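Local coordinates for protein serpin-12 (PDB 6CJ7) that probably inhibits serine proteases as a member of the serpin family and controls the prophenoloxidase activation system in the larval hemolymph of Manduca sexta, at residues S233-L238 and S259-P264; N139-S144 and V166-V171. All coordinates share one frame; numbering follows the deposited sequence.

Both contacts lay a helical element on a beta strand through apolar side chains, with no hydrogen bond between the paired segments, but they join different parts of the serpin fold. In contact 1 the end of helix 254-260 and the turn after it pack on strand 232-239; in contact 2 helix 131-145 lies over strand 165-174. The centres of the contacts lie about 31 Å apart, on opposite sides of the chain's centre. Both are largely buried, with Leu261 and Trp141 the partly exposed members. Contact 1 sets Ile235 against Phe260 and Leu261, with the Ser233 hydroxyl at one margin; contact 2 sets Ile142 against Val168 and Ala170, with Trp141 alongside.

Contact 1: residues S233-L238 and S259-P264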
loop_
_atom_site.group_PDB
_atom_site.type_symbol
_atom_site.label_atom_id
_atom_site.label_comp_id
_atom_site.label_asym_id
_atom_site.label_seq_id
_atom_site.Cartn_x
_atom_site.Cartn_y
_atom_site.Cartn_z
ATOM N N SER A 233 -6.157 -0.629 12.210
ATOM C CA SER A 233 -6.613 0.710 12.558
ATOM C C SER A 233 -6.512 1.598 11.336
ATOM O O SER A 233 -5.592 1.457 10.534
ATOM C CB SER A 233 -5.756 1.349 13.661
ATOM O OG SER A 233 -5.713 0.543 14.826
ATOM N N LEU A 234 -7.448 2.536 11.212
ATOM C CA LEU A 234 -7.268 3.668 10.314
ATOM C C LEU A 234 -6.759 4.829 11.156
ATOM O O LEU A 234 -7.452 5.296 12.072
ATOM C CB LEU A 234 -8.546 4.050 9.565
ATOM C CG LEU A 234 -8.270 4.972 8.364
ATOM C CD1 LEU A 234 -7.617 4.192 7.218
ATOM C CD2 LEU A 234 -9.565 5.656 7.925
ATOM N N ILE A 235 -5.535 5.259 10.874
ATOM C CA ILE A 235 -4.915 6.369 11.575
ATOM C C ILE A 235 -5.068 7.580 10.672
ATOM O O ILE A 235 -4.589 7.582 9.533
ATOM C CB ILE A 235 -3.446 6.068 11.902
ATOM C CG1 ILE A 235 -3.369 4.811 12.776
ATOM C CG2 ILE A 235 -2.798 7.266 12.610
ATOM C CD1 ILE A 235 -1.961 4.280 12.969
ATOM N N VAL A 236 -5.796 8.584 11.142
ATOM C CA VAL A 236 -6.112 9.763 10.344
ATOM C C VAL A 236 -5.384 10.948 10.952
ATOM O O VAL A 236 -5.469 11.187 12.165
ATOM C CB VAL A 236 -7.627 10.013 10.277
ATOM C CG1 VAL A 236 -7.928 11.213 9.379
ATOM C CG2 VAL A 236 -8.345 8.762 9.791
ATOM N N VAL A 237 -4.652 11.680 10.114
ATOM C CA VAL A 237 -3.774 12.741 10.575
ATOM C C VAL A 237 -4.148 13.997 9.806
ATOM O O VAL A 237 -4.131 14.002 8.567
ATOM C CB VAL A 237 -2.292 12.377 10.371
ATOM C CG1 VAL A 237 -1.412 13.358 11.110
ATOM C CG2 VAL A 237 -2.021 10.952 10.855
ATOM N N LEU A 238 -4.499 15.049 10.538
ATOM C CA LEU A 238 -5.103 16.238 9.966
ATOM C C LEU A 238 -4.224 17.446 10.279
ATOM O O LEU A 238 -4.036 17.772 11.461
ATOM C CB LEU A 238 -6.501 16.425 10.541
ATOM C CG LEU A 238 -7.388 17.569 10.078
ATOM C CD1 LEU A 238 -7.744 17.438 8.620
ATOM C CD2 LEU A 238 -8.655 17.604 10.936
ATOM N N SER A 259 3.694 5.216 17.639
ATOM C CA SER A 259 3.414 5.769 18.962
ATOM C C SER A 259 1.968 6.223 19.116
ATOM O O SER A 259 1.476 6.299 20.248
ATOM C CB SER A 259 4.342 6.949 19.258
ATOM O OG SER A 259 3.841 8.152 18.687
ATOM N N PHE A 260 1.279 6.538 18.012
ATOM C CA PHE A 260 -0.105 6.988 18.111
ATOM C C PHE A 260 -1.010 5.902 18.680
ATOM O O PHE A 260 -2.054 6.210 19.264
ATOM C CB PHE A 260 -0.611 7.437 16.737
ATOM C CG PHE A 260 0.102 8.644 16.184
ATOM C CD1 PHE A 260 0.762 9.534 17.018
ATOM C CD2 PHE A 260 0.109 8.885 14.822
ATOM C CE1 PHE A 260 1.418 10.646 16.495
ATOM C CE2 PHE A 260 0.769 9.986 14.289
ATOM C CZ PHE A 260 1.415 10.868 15.127
ATOM N N LEU A 261 -0.631 4.630 18.525
ATOM C CA LEU A 261 -1.405 3.541 19.110
ATOM C C LEU A 261 -1.316 3.516 20.632
ATOM O O LEU A 261 -2.083 2.786 21.272
ATOM C CB LEU A 261 -0.944 2.197 18.533
ATOM C CG LEU A 261 -1.280 1.850 17.074
ATOM C CD1 LEU A 261 -2.699 2.253 16.714
ATOM C CD2 LEU A 261 -0.290 2.474 16.089
ATOM N N ASP A 262 -0.416 4.298 21.228
ATOM C CA ASP A 262 -0.303 4.404 22.675
ATOM C C ASP A 262 -0.987 5.645 23.232
ATOM O O ASP A 262 -0.919 5.884 24.443
ATOM C CB ASP A 262 1.172 4.401 23.090
ATOM C CG ASP A 262 1.878 3.124 22.707
ATOM O OD1 ASP A 262 1.232 2.056 22.760
ATOM O OD2 ASP A 262 3.074 3.187 22.347
ATOM N N LEU A 263 -1.636 6.436 22.383
ATOM C CA LEU A 263 -2.322 7.626 22.857
ATOM C C LEU A 263 -3.486 7.233 23.764
ATOM O O LEU A 263 -4.170 6.237 23.503
ATOM C CB LEU A 263 -2.837 8.453 21.683
ATOM C CG LEU A 263 -1.800 9.212 20.858
ATOM C CD1 LEU A 263 -2.426 9.713 19.569
ATOM C CD2 LEU A 263 -1.237 10.366 21.680
ATOM N N PRO A 264 -3.738 7.993 24.831
ATOM C CA PRO A 264 -4.856 7.662 25.705
ATOM C C PRO A 264 -6.173 7.970 25.018
ATOM O O PRO A 264 -6.235 8.820 24.113
ATOM C CB PRO A 264 -4.632 8.577 26.922
ATOM C CG PRO A 264 -3.977 9.774 26.337
ATOM C CD PRO A 264 -3.083 9.253 25.228
#
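Ile235 divides its two branches between neighbouring residues of 259-264. Its CG2 comes in at the edge of the Phe260 ring, near the ring plane, 4.0 Å from CD2. The longer branch, with CG1 beside the backbone N (chi1 -59°) and then extended, carries CD1 to 4.0 Å from Leu261 CD2, and the Ile235 and Leu261 side chains meet at about a right angle. This is the closely packed, better covered part of the contact; its two ends are more sparsely covered. Val237 adds only a looser approach at one. At the other, Ser233 OG stands 3.9 Å from Leu261 CD1 without a polar partner across the interface; the hydroxyl is hydrogen-bonded to Asn366 OD1 instead. Phe260 also makes an edge-to-face ring contact with His215, and Leu261 touches Trp364 of strand 359-365. A type I turn from Phe260 to Leu263, with Leu263 N bonded to Phe260 O at 3.2 Å, carries the chain off the strand; Asp262 within it and Pro264 after it are exposed. The backbones stay well apart, 8.1 Å between the CA atoms of Ile235 and Phe260. Here the end of helix 254-260 rests on the strands that form sheet B in serpins. Because nothing polar links the two segments, dispersion and burial of hydrocarbon hold them, and the one hydroxyl at the margin is satisfied from Asn366, not across the interface.

Contact 2: residues N139-S144 and V166-V171; sequences NSWIAS and VMVNAV
Ile142 overlaps Val168 and Ala170, two residues on the same face of strand 165-174. Its CG2 rests 4.1 Å from Ala170 CB, while CG1, lying beside the backbone N (chi1 -63°), leads into an extended tip that brings CD1 to 4.2 Å from Val168 CG1. Val168 turns its second methyl to the indole of Trp141, the residue before Ile142: CG2 lies 4.2 Å from Trp141 CZ3, approaching the ring system obliquely. Trp141 starts off to the flank of the helix, but with CG anti to the backbone N (chi1 177°) its six-membered ring swings in toward the strand, where it also touches Asn98 of strand 92-102. Ser144, on the exposed side, folds its hydroxyl back onto the helix; OG donates to Trp141 O at 2.6 Å. The axes of the two segments run 10.0 Å apart at closest approach, at 30° to each other. Asn169, between the two contact residues, points away from the helix, and its ND2 bonds to Asn97 OD1. This is the serpin arrangement of helix F lying over sheet A, on one of the two strands between which the reactive loop inserts in inhibitory serpins. With no hydrogen bond between the two segments, their cohesion rests on non-directional apolar contact, which may be compatible with movement of helix relative to sheet during loop insertion.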
loop_
_atom_site.group_PDB
_atom_site.type_symbol
_atom_site.label_atom_id
_atom_site.label_comp_id
_atom_site.label_asym_id
_atom_site.label_seq_id
_atom_site.Cartn_x
_atom_site.Cartn_y
_atom_site.Cartn_z
ATOM N N ASN A 139 -4.602 -9.971 -15.692
ATOM C CA ASN A 139 -5.630 -9.146 -15.062
ATOM C C ASN A 139 -6.741 -10.001 -14.471
ATOM O O ASN A 139 -7.264 -9.686 -13.396
ATOM C CB ASN A 139 -6.209 -8.150 -16.068
ATOM C CG ASN A 139 -5.270 -6.990 -16.362
ATOM O OD1 ASN A 139 -4.469 -6.597 -15.519
ATOM N ND2 ASN A 139 -5.381 -6.429 -17.559
ATOM N N SER A 140 -7.139 -11.070 -15.169
ATOM C CA SER A 140 -8.179 -11.948 -14.637
ATOM C C SER A 140 -7.727 -12.619 -13.347
ATOM O O SER A 140 -8.517 -12.768 -12.406
ATOM C CB SER A 140 -8.571 -13.001 -15.673
ATOM O OG SER A 140 -9.400 -12.444 -16.674
ATOM N N TRP A 141 -6.459 -13.034 -13.284
ATOM C CA TRP A 141 -5.942 -13.616 -12.051
ATOM C C TRP A 141 -5.957 -12.597 -10.918
ATOM O O TRP A 141 -6.380 -12.907 -9.796
ATOM C CB TRP A 141 -4.531 -14.167 -12.260
ATOM C CG TRP A 141 -3.960 -14.706 -10.990
ATOM C CD1 TRP A 141 -4.182 -15.942 -10.450
ATOM C CD2 TRP A 141 -3.110 -14.013 -10.072
ATOM N NE1 TRP A 141 -3.509 -16.066 -9.259
ATOM C CE2 TRP A 141 -2.844 -14.897 -9.002
ATOM C CE3 TRP A 141 -2.543 -12.735 -10.050
ATOM C CZ2 TRP A 141 -2.047 -14.538 -7.918
ATOM C CZ3 TRP A 141 -1.739 -12.384 -8.974
ATOM C CH2 TRP A 141 -1.503 -13.281 -7.922
ATOM N N ILE A 142 -5.498 -11.369 -11.191
ATOM C CA ILE A 142 -5.535 -10.324 -10.164
ATOM C C ILE A 142 -6.963 -10.094 -9.694
ATOM O O ILE A 142 -7.233 -10.025 -8.490
ATOM C CB ILE A 142 -4.916 -9.013 -10.679
ATOM C CG1 ILE A 142 -3.434 -9.188 -11.006
ATOM C CG2 ILE A 142 -5.118 -7.885 -9.655
ATOM C CD1 ILE A 142 -2.857 -7.986 -11.709
ATOM N N ALA A 143 -7.901 -9.959 -10.641
ATOM C CA ALA A 143 -9.293 -9.741 -10.262
ATOM C C ALA A 143 -9.824 -10.887 -9.409
ATOM O O ALA A 143 -10.584 -10.660 -8.457
ATOM C CB ALA A 143 -10.147 -9.556 -11.513
ATOM N N SER A 144 -9.423 -12.125 -9.724
ATOM C CA SER A 144 -9.883 -13.277 -8.954
ATOM C C SER A 144 -9.355 -13.271 -7.525
ATOM O O SER A 144 -9.951 -13.912 -6.653
ATOM C CB SER A 144 -9.472 -14.579 -9.651
ATOM O OG SER A 144 -8.080 -14.814 -9.534
ATOM N N VAL A 166 7.106 -9.726 -15.565
ATOM C CA VAL A 166 6.126 -8.750 -15.105
ATOM C C VAL A 166 5.856 -9.040 -13.638
ATOM O O VAL A 166 5.358 -10.121 -13.293
ATOM C CB VAL A 166 4.829 -8.816 -15.919
ATOM C CG1 VAL A 166 3.787 -7.853 -15.318
ATOM C CG2 VAL A 166 5.092 -8.480 -17.371
ATOM N N MET A 167 6.178 -8.086 -12.774
ATOM C CA MET A 167 5.893 -8.217 -11.358
ATOM C C MET A 167 4.615 -7.458 -11.017
ATOM O O MET A 167 4.450 -6.304 -11.425
ATOM C CB MET A 167 7.084 -7.715 -10.548
ATOM C CG MET A 167 8.397 -8.387 -11.011
ATOM S SD MET A 167 9.669 -8.196 -9.793
ATOM C CE MET A 167 9.142 -9.373 -8.553
ATOM N N VAL A 168 3.706 -8.115 -10.294
ATOM C CA VAL A 168 2.451 -7.495 -9.862
ATOM C C VAL A 168 2.288 -7.657 -8.359
ATOM O O VAL A 168 2.517 -8.734 -7.794
ATOM C CB VAL A 168 1.210 -8.057 -10.603
ATOM C CG1 VAL A 168 1.318 -7.839 -12.076
ATOM C CG2 VAL A 168 0.986 -9.521 -10.293
ATOM N N ASN A 169 1.904 -6.571 -7.697
ATOM C CA ASN A 169 1.603 -6.605 -6.270
ATOM C C ASN A 169 0.423 -5.679 -6.061
ATOM O O ASN A 169 0.548 -4.465 -6.263
ATOM C CB ASN A 169 2.800 -6.175 -5.428
ATOM C CG ASN A 169 3.976 -7.116 -5.589
ATOM O OD1 ASN A 169 4.803 -6.965 -6.506
ATOM N ND2 ASN A 169 4.042 -8.121 -4.709
ATOM N N ALA A 170 -0.715 -6.259 -5.731
ATOM C CA ALA A 170 -1.965 -5.513 -5.619
ATOM C C ALA A 170 -2.567 -5.754 -4.247
ATOM O O ALA A 170 -2.362 -6.808 -3.636
ATOM C CB ALA A 170 -2.932 -5.940 -6.719
ATOM N N VAL A 171 -3.310 -4.768 -3.747
ATOM C CA VAL A 171 -3.942 -4.936 -2.434
ATOM C C VAL A 171 -5.257 -4.169 -2.402
ATOM O O VAL A 171 -5.363 -3.055 -2.930
ATOM C CB VAL A 171 -2.997 -4.502 -1.293
ATOM C CG1 VAL A 171 -2.683 -3.030 -1.368
ATOM C CG2 VAL A 171 -3.613 -4.858 0.062
#